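RNA-dependent RNA Polymerase (Bombyx mori cytoplasmic polyhedrosis virus, PDB 6TZ0) synthesises RNA on an RNA template inside the double-stranded RNA virus, making plus strands in conservative transcription and the complementary minus strands in genome replication. Local coordinates at residues A[527-530]-A[531-534]; A[726-730]-A[731-735]. All coordinates share one frame; numbering follows the deposited sequence.

Contact 1 of 2, residues A[527-530]-A[531-534]; sequences FDIG and EMLY
Ile-529 lays its CG1-CD1 branch against the two methyls of Leu-533, one turn further on in the opening of the short helix 530-535, in the central polymerase domain. Ile-529 holds the N-cap position, and its side chain divides between two neighbours on the first turn. CG1 lies between the backbone N and the carbonyl carbon (chi1 58°), which turns this branch toward Leu-533, and the extended chain beyond it brings Ile-529 CD1 to 3.8 Å from Leu-533 CD1. The other branch, CG2, serves Met-532: that chain runs extended to its sulfur, then bends at chi3 (-76°), and the two side chains cross at about a right angle with Ile-529 CG2 3.7 Å from Met-532 CE. Next to this apolar cluster the backbone begins the i to i+4 bonding of the helix. Leu-533 N gives its hydrogen to Ile-529 O at 2.9 Å and nearly straight (162°), and Leu-533 CD1 folds back beside that same oxygen.

Around the helix, Met-532 rests on Ile-720 and Leu-722, and this buried side of the turn faces strands 720-722 and 725-727. The side chain of Met-532 is about 10 Å from that of Asp-681, one of the metal-binding aspartates of the polymerase palm. One residue along, the next bond of the turn is more bent: Tyr-534 N meets Gly-530 O at 2.9 Å. Tyr-534 CB lies 3.5 Å from Gly-530 O.

Contact 2 of 2, residues A[726-730]-A[731-735]; sequences LVVNG and TFWGF
Val-728 sits over one face of the Trp-733 indole, its CG2 methyl 3.9 Å from the centroid of the six-membered ring and almost on the ring normal, a CH-pi contact. With CG1 anti to the backbone N (chi1 -180°), CG2 comes above the ring centre while CG1 reaches toward Trp-733 CZ2. Leu-726 runs alongside the indole, pointing the same way, and brings CD2 to 3.6 Å from Trp-733 CE3. Leu-726 CB in turn meets Phe-735 CZ at 3.6 Å, so Leu-726 touches both aromatic side chains, through different atoms. Thr-731 places CG2 at the edge of the indole, in its plane.

Two backbone bonds join the arms. Trp-733 N donates to Leu-726 O at 3.0 Å, moderately bent, and Val-728 N donates to Thr-731 O at 2.8 Å, nearly straight (168°) and in the carbonyl plane. The register rests on this second bond and on Val-727 and Phe-732, an antiparallel non-hydrogen-bonded pair; Val-727 CA also approaches Thr-731 O at 3.3 Å in a CA-H...O contact.

Further out, helix 325-339 packs on the Trp-733 side through Val-328 and Ala-329, and its Arg-336 makes a cation-pi contact with Phe-735. Trp-272 NE1 hydrogen-bonds to Gly-730 O at the bend, and Phe-732 meets the ring of Phe-1149.

Asn-729 and Gly-730 both have positive phi, with torsions close to those of a type I' turn, the classic closure of a tight two-residue beta-hairpin, here joining strand 725-727 to the short, weakly bonded strand 732-733.

Overall arrangement
Following the chain from the N terminus, contact 1 comes first, where the loop after helix 501-508 winds into helix 530-535. The chain then enters strand 541-548, which carries the magnesium ligand Asp-547, and much later reaches contact 2, the hairpin that turns at 729-730. The two contacts are in series: each closes a local turn, and neither nests in nor crosses the other. The centres of contact 1 and contact 2 are about 10 Å apart, and the two meet directly. Val-727 CG1 packs 3.7 Å from Leu-533 CD1, and Ile-529 CD1 lies 3.9 Å from Phe-732 CB. The short helix is thereby tied to the three-stranded antiparallel sheet 720-733, near the magnesium-binding aspartates.

Contact 1 of 2, residues A[527-530]-A[531-534]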
ATOM      1  N   PHE A 527       3.783  18.198  17.056  1.00 44.93           N
ATOM      2  CA  PHE A 527       2.624  18.784  16.391  1.00 44.93           C
ATOM      3  C   PHE A 527       1.583  17.743  16.017  1.00 44.93           C
ATOM      4  O   PHE A 527       0.432  18.106  15.763  1.00 44.93           O
ATOM      5  CB  PHE A 527       3.004  19.534  15.114  1.00 44.93           C
ATOM      6  CG  PHE A 527       3.750  20.813  15.339  1.00 44.93           C
ATOM      7  CD1 PHE A 527       3.132  21.887  15.948  1.00 44.93           C
ATOM      8  CD2 PHE A 527       5.032  20.977  14.836  1.00 44.93           C
ATOM      9  CE1 PHE A 527       3.806  23.076  16.132  1.00 44.93           C
ATOM     10  CE2 PHE A 527       5.710  22.170  15.000  1.00 44.93           C
ATOM     11  CZ  PHE A 527       5.098  23.218  15.654  1.00 44.93           C
ATOM     12  N   ASP A 528       1.967  16.469  15.960  1.00 42.69           N
ATOM     13  CA  ASP A 528       1.045  15.422  15.541  1.00 42.69           C
ATOM     14  C   ASP A 528       0.005  15.133  16.607  1.00 42.69           C
ATOM     15  O   ASP A 528      -1.111  14.715  16.286  1.00 42.69           O
ATOM     16  CB  ASP A 528       1.823  14.151  15.229  1.00 42.69           C
ATOM     17  CG  ASP A 528       2.784  14.324  14.081  1.00 42.69           C
ATOM     18  OD1 ASP A 528       2.505  15.144  13.185  1.00 42.69           O
ATOM     19  OD2 ASP A 528       3.831  13.644  14.081  1.00 42.69           O
ATOM     20  N   ILE A 529       0.351  15.346  17.870  1.00 35.36           N
ATOM     21  CA  ILE A 529      -0.495  14.996  18.998  1.00 35.36           C
ATOM     22  C   ILE A 529      -1.087  16.237  19.658  1.00 35.36           C
ATOM     23  O   ILE A 529      -1.567  16.161  20.783  1.00 35.36           O
ATOM     24  CB  ILE A 529       0.276  14.142  20.014  1.00 35.36           C
ATOM     25  CG1 ILE A 529       1.516  14.888  20.498  1.00 35.36           C
ATOM     26  CG2 ILE A 529       0.684  12.841  19.399  1.00 35.36           C
ATOM     27  CD1 ILE A 529       2.270  14.180  21.585  1.00 35.36           C
ATOM     28  N   GLY A 530      -1.061  17.379  18.969  1.00 35.46           N
ATOM     29  CA  GLY A 530      -1.465  18.628  19.589  1.00 35.46           C
ATOM     30  C   GLY A 530      -2.950  18.731  19.862  1.00 35.46           C
ATOM     31  O   GLY A 530      -3.359  19.318  20.867  1.00 35.46           O
ATOM     32  N   GLU A 531      -3.776  18.153  18.991  1.00 36.79           N
ATOM     33  CA  GLU A 531      -5.214  18.190  19.222  1.00 36.79           C
ATOM     34  C   GLU A 531      -5.614  17.267  20.361  1.00 36.79           C
ATOM     35  O   GLU A 531      -6.531  17.584  21.123  1.00 36.79           O
ATOM     36  CB  GLU A 531      -5.973  17.832  17.947  1.00 36.79           C
ATOM     37  CG  GLU A 531      -5.736  18.809  16.807  1.00 36.79           C
ATOM     38  CD  GLU A 531      -6.207  20.226  17.110  1.00 36.79           C
ATOM     39  OE1 GLU A 531      -7.205  20.398  17.844  1.00 36.79           O
ATOM     40  OE2 GLU A 531      -5.571  21.176  16.606  1.00 36.79           O
ATOM     41  N   MET A 532      -4.933  16.132  20.508  1.00 33.11           N
ATOM     42  CA  MET A 532      -5.209  15.256  21.641  1.00 33.11           C
ATOM     43  C   MET A 532      -4.720  15.874  22.943  1.00 33.11           C
ATOM     44  O   MET A 532      -5.382  15.761  23.980  1.00 33.11           O
ATOM     45  CB  MET A 532      -4.558  13.897  21.427  1.00 33.11           C
ATOM     46  CG  MET A 532      -5.166  13.102  20.313  1.00 33.11           C
ATOM     47  SD  MET A 532      -4.445  11.460  20.139  1.00 33.11           S
ATOM     48  CE  MET A 532      -2.903  11.865  19.349  1.00 33.11           C
ATOM     49  N   LEU A 533      -3.557  16.521  22.898  1.00 31.32           N
ATOM     50  CA  LEU A 533      -3.044  17.264  24.043  1.00 31.32           C
ATOM     51  C   LEU A 533      -3.966  18.407  24.447  1.00 31.32           C
ATOM     52  O   LEU A 533      -4.104  18.692  25.638  1.00 31.32           O
ATOM     53  CB  LEU A 533      -1.644  17.774  23.710  1.00 31.32           C
ATOM     54  CG  LEU A 533      -0.399  17.003  24.151  1.00 31.32           C
ATOM     55  CD1 LEU A 533      -0.432  15.548  23.827  1.00 31.32           C
ATOM     56  CD2 LEU A 533       0.735  17.613  23.368  1.00 31.32           C
ATOM     57  N   TYR A 534      -4.633  19.042  23.482  1.00 31.31           N
ATOM     58  CA  TYR A 534      -5.615  20.066  23.826  1.00 31.31           C
ATOM     59  C   TYR A 534      -6.889  19.450  24.395  1.00 31.31           C
ATOM     60  O   TYR A 534      -7.347  19.844  25.471  1.00 31.31           O
ATOM     61  CB  TYR A 534      -5.939  20.930  22.611  1.00 31.31           C
ATOM     62  CG  TYR A 534      -7.002  21.955  22.908  1.00 31.31           C
ATOM     63  CD1 TYR A 534      -6.730  23.036  23.729  1.00 31.31           C
ATOM     64  CD2 TYR A 534      -8.277  21.840  22.375  1.00 31.31           C
ATOM     65  CE1 TYR A 534      -7.687  23.966  24.015  1.00 31.31           C
ATOM     66  CE2 TYR A 534      -9.247  22.771  22.661  1.00 31.31           C
ATOM     67  CZ  TYR A 534      -8.943  23.833  23.479  1.00 31.31           C
ATOM     68  OH  TYR A 534      -9.896  24.775  23.765  1.00 31.31           O
TER

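Contact 2 of 2, residues A[726-730]-A[731-735]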
ATOM      1  N   LEU A 726      -0.388   7.198  22.203  1.00 28.44           N
ATOM      2  CA  LEU A 726      -1.302   7.270  23.331  1.00 28.44           C
ATOM      3  C   LEU A 726      -1.098   8.577  24.081  1.00 28.44           C
ATOM      4  O   LEU A 726       0.029   8.922  24.438  1.00 28.44           O
ATOM      5  CB  LEU A 726      -1.092   6.083  24.270  1.00 28.44           C
ATOM      6  CG  LEU A 726      -1.871   6.037  25.578  1.00 28.44           C
ATOM      7  CD1 LEU A 726      -3.344   6.046  25.333  1.00 28.44           C
ATOM      8  CD2 LEU A 726      -1.493   4.806  26.363  1.00 28.44           C
ATOM      9  N   VAL A 727      -2.191   9.296  24.314  1.00 27.32           N
ATOM     10  CA  VAL A 727      -2.186  10.507  25.122  1.00 27.32           C
ATOM     11  C   VAL A 727      -3.101  10.276  26.314  1.00 27.32           C
ATOM     12  O   VAL A 727      -4.248   9.855  26.147  1.00 27.32           O
ATOM     13  CB  VAL A 727      -2.631  11.739  24.314  1.00 27.32           C
ATOM     14  CG1 VAL A 727      -2.739  12.957  25.209  1.00 27.32           C
ATOM     15  CG2 VAL A 727      -1.659  12.007  23.180  1.00 27.32           C
ATOM     16  N   VAL A 728      -2.577  10.508  27.516  1.00 28.10           N
ATOM     17  CA  VAL A 728      -3.323  10.346  28.763  1.00 28.10           C
ATOM     18  C   VAL A 728      -3.140  11.634  29.557  1.00 28.10           C
ATOM     19  O   VAL A 728      -2.082  11.844  30.150  1.00 28.10           O
ATOM     20  CB  VAL A 728      -2.853   9.137  29.582  1.00 28.10           C
ATOM     21  CG1 VAL A 728      -3.653   9.019  30.841  1.00 28.10           C
ATOM     22  CG2 VAL A 728      -2.958   7.855  28.789  1.00 28.10           C
ATOM     23  N   ASN A 729      -4.170  12.485  29.575  1.00 27.96           N
ATOM     24  CA  ASN A 729      -4.250  13.705  30.396  1.00 27.96           C
ATOM     25  C   ASN A 729      -3.129  14.699  30.096  1.00 27.96           C
ATOM     26  O   ASN A 729      -2.414  15.152  30.987  1.00 27.96           O
ATOM     27  CB  ASN A 729      -4.291  13.370  31.888  1.00 27.96           C
ATOM     28  CG  ASN A 729      -5.628  12.869  32.327  1.00 27.96           C
ATOM     29  OD1 ASN A 729      -6.654  13.406  31.934  1.00 27.96           O
ATOM     30  ND2 ASN A 729      -5.631  11.843  33.165  1.00 27.96           N
ATOM     31  N   GLY A 730      -3.004  15.061  28.825  1.00 28.55           N
ATOM     32  CA  GLY A 730      -1.991  16.020  28.434  1.00 28.55           C
ATOM     33  C   GLY A 730      -0.585  15.474  28.428  1.00 28.55           C
ATOM     34  O   GLY A 730       0.372  16.245  28.477  1.00 28.55           O
ATOM     35  N   THR A 731      -0.438  14.157  28.334  1.00 29.85           N
ATOM     36  CA  THR A 731       0.836  13.474  28.508  1.00 29.85           C
ATOM     37  C   THR A 731       0.966  12.359  27.482  1.00 29.85           C
ATOM     38  O   THR A 731       0.059  11.536  27.341  1.00 29.85           O
ATOM     39  CB  THR A 731       0.942  12.924  29.936  1.00 29.85           C
ATOM     40  OG1 THR A 731       1.173  13.992  30.862  1.00 29.85           O
ATOM     41  CG2 THR A 731       1.993  11.856  30.061  1.00 29.85           C
ATOM     42  N   PHE A 732       2.093  12.336  26.776  1.00 29.37           N
ATOM     43  CA  PHE A 732       2.368  11.348  25.740  1.00 29.37           C
ATOM     44  C   PHE A 732       3.042  10.121  26.341  1.00 29.37           C
ATOM     45  O   PHE A 732       4.167  10.213  26.839  1.00 29.37           O
ATOM     46  CB  PHE A 732       3.243  11.980  24.660  1.00 29.37           C
ATOM     47  CG  PHE A 732       3.730  11.019  23.625  1.00 29.37           C
ATOM     48  CD1 PHE A 732       2.845  10.409  22.756  1.00 29.37           C
ATOM     49  CD2 PHE A 732       5.086  10.771  23.481  1.00 29.37           C
ATOM     50  CE1 PHE A 732       3.294   9.539  21.796  1.00 29.37           C
ATOM     51  CE2 PHE A 732       5.539   9.901  22.519  1.00 29.37           C
ATOM     52  CZ  PHE A 732       4.642   9.288  21.677  1.00 29.37           C
ATOM     53  N   TRP A 733       2.358   8.974  26.299  1.00 28.08           N
ATOM     54  CA  TRP A 733       2.951   7.693  26.687  1.00 28.08           C
ATOM     55  C   TRP A 733       3.462   7.033  25.410  1.00 28.08           C
ATOM     56  O   TRP A 733       2.686   6.477  24.634  1.00 28.08           O
ATOM     57  CB  TRP A 733       1.963   6.775  27.406  1.00 28.08           C
ATOM     58  CG  TRP A 733       1.433   7.245  28.740  1.00 28.08           C
ATOM     59  CD1 TRP A 733       1.666   8.436  29.349  1.00 28.08           C
ATOM     60  CD2 TRP A 733       0.625   6.486  29.651  1.00 28.08           C
ATOM     61  NE1 TRP A 733       1.020   8.487  30.556  1.00 28.08           N
ATOM     62  CE2 TRP A 733       0.382   7.296  30.770  1.00 28.08           C
ATOM     63  CE3 TRP A 733       0.068   5.203  29.616  1.00 28.08           C
ATOM     64  CZ2 TRP A 733      -0.391   6.869  31.845  1.00 28.08           C
ATOM     65  CZ3 TRP A 733      -0.691   4.781  30.685  1.00 28.08           C
ATOM     66  CH2 TRP A 733      -0.916   5.609  31.780  1.00 28.08           C
ATOM     67  N   GLY A 734       4.768   7.095  25.190  1.00 30.58           N
ATOM     68  CA  GLY A 734       5.334   6.497  24.004  1.00 30.58           C
ATOM     69  C   GLY A 734       5.463   4.989  24.105  1.00 30.58           C
ATOM     70  O   GLY A 734       5.486   4.405  25.185  1.00 30.58           O
ATOM     71  N   PHE A 735       5.551   4.351  22.942  1.00 32.64           N
ATOM     72  CA  PHE A 735       5.567   2.892  22.828  1.00 32.64           C
ATOM     73  C   PHE A 735       6.971   2.493  22.371  1.00 32.64           C
ATOM     74  O   PHE A 735       7.254   2.430  21.174  1.00 32.64           O
ATOM     75  CB  PHE A 735       4.499   2.390  21.842  1.00 32.64           C
ATOM     76  CG  PHE A 735       3.070   2.622  22.280  1.00 32.64           C
ATOM     77  CD1 PHE A 735       2.747   2.933  23.592  1.00 32.64           C
ATOM     78  CD2 PHE A 735       2.042   2.515  21.356  1.00 32.64           C
ATOM     79  CE1 PHE A 735       1.433   3.148  23.965  1.00 32.64           C
ATOM     80  CE2 PHE A 735       0.727   2.721  21.725  1.00 32.64           C
ATOM     81  CZ  PHE A 735       0.423   3.037  23.028  1.00 32.64           C
TER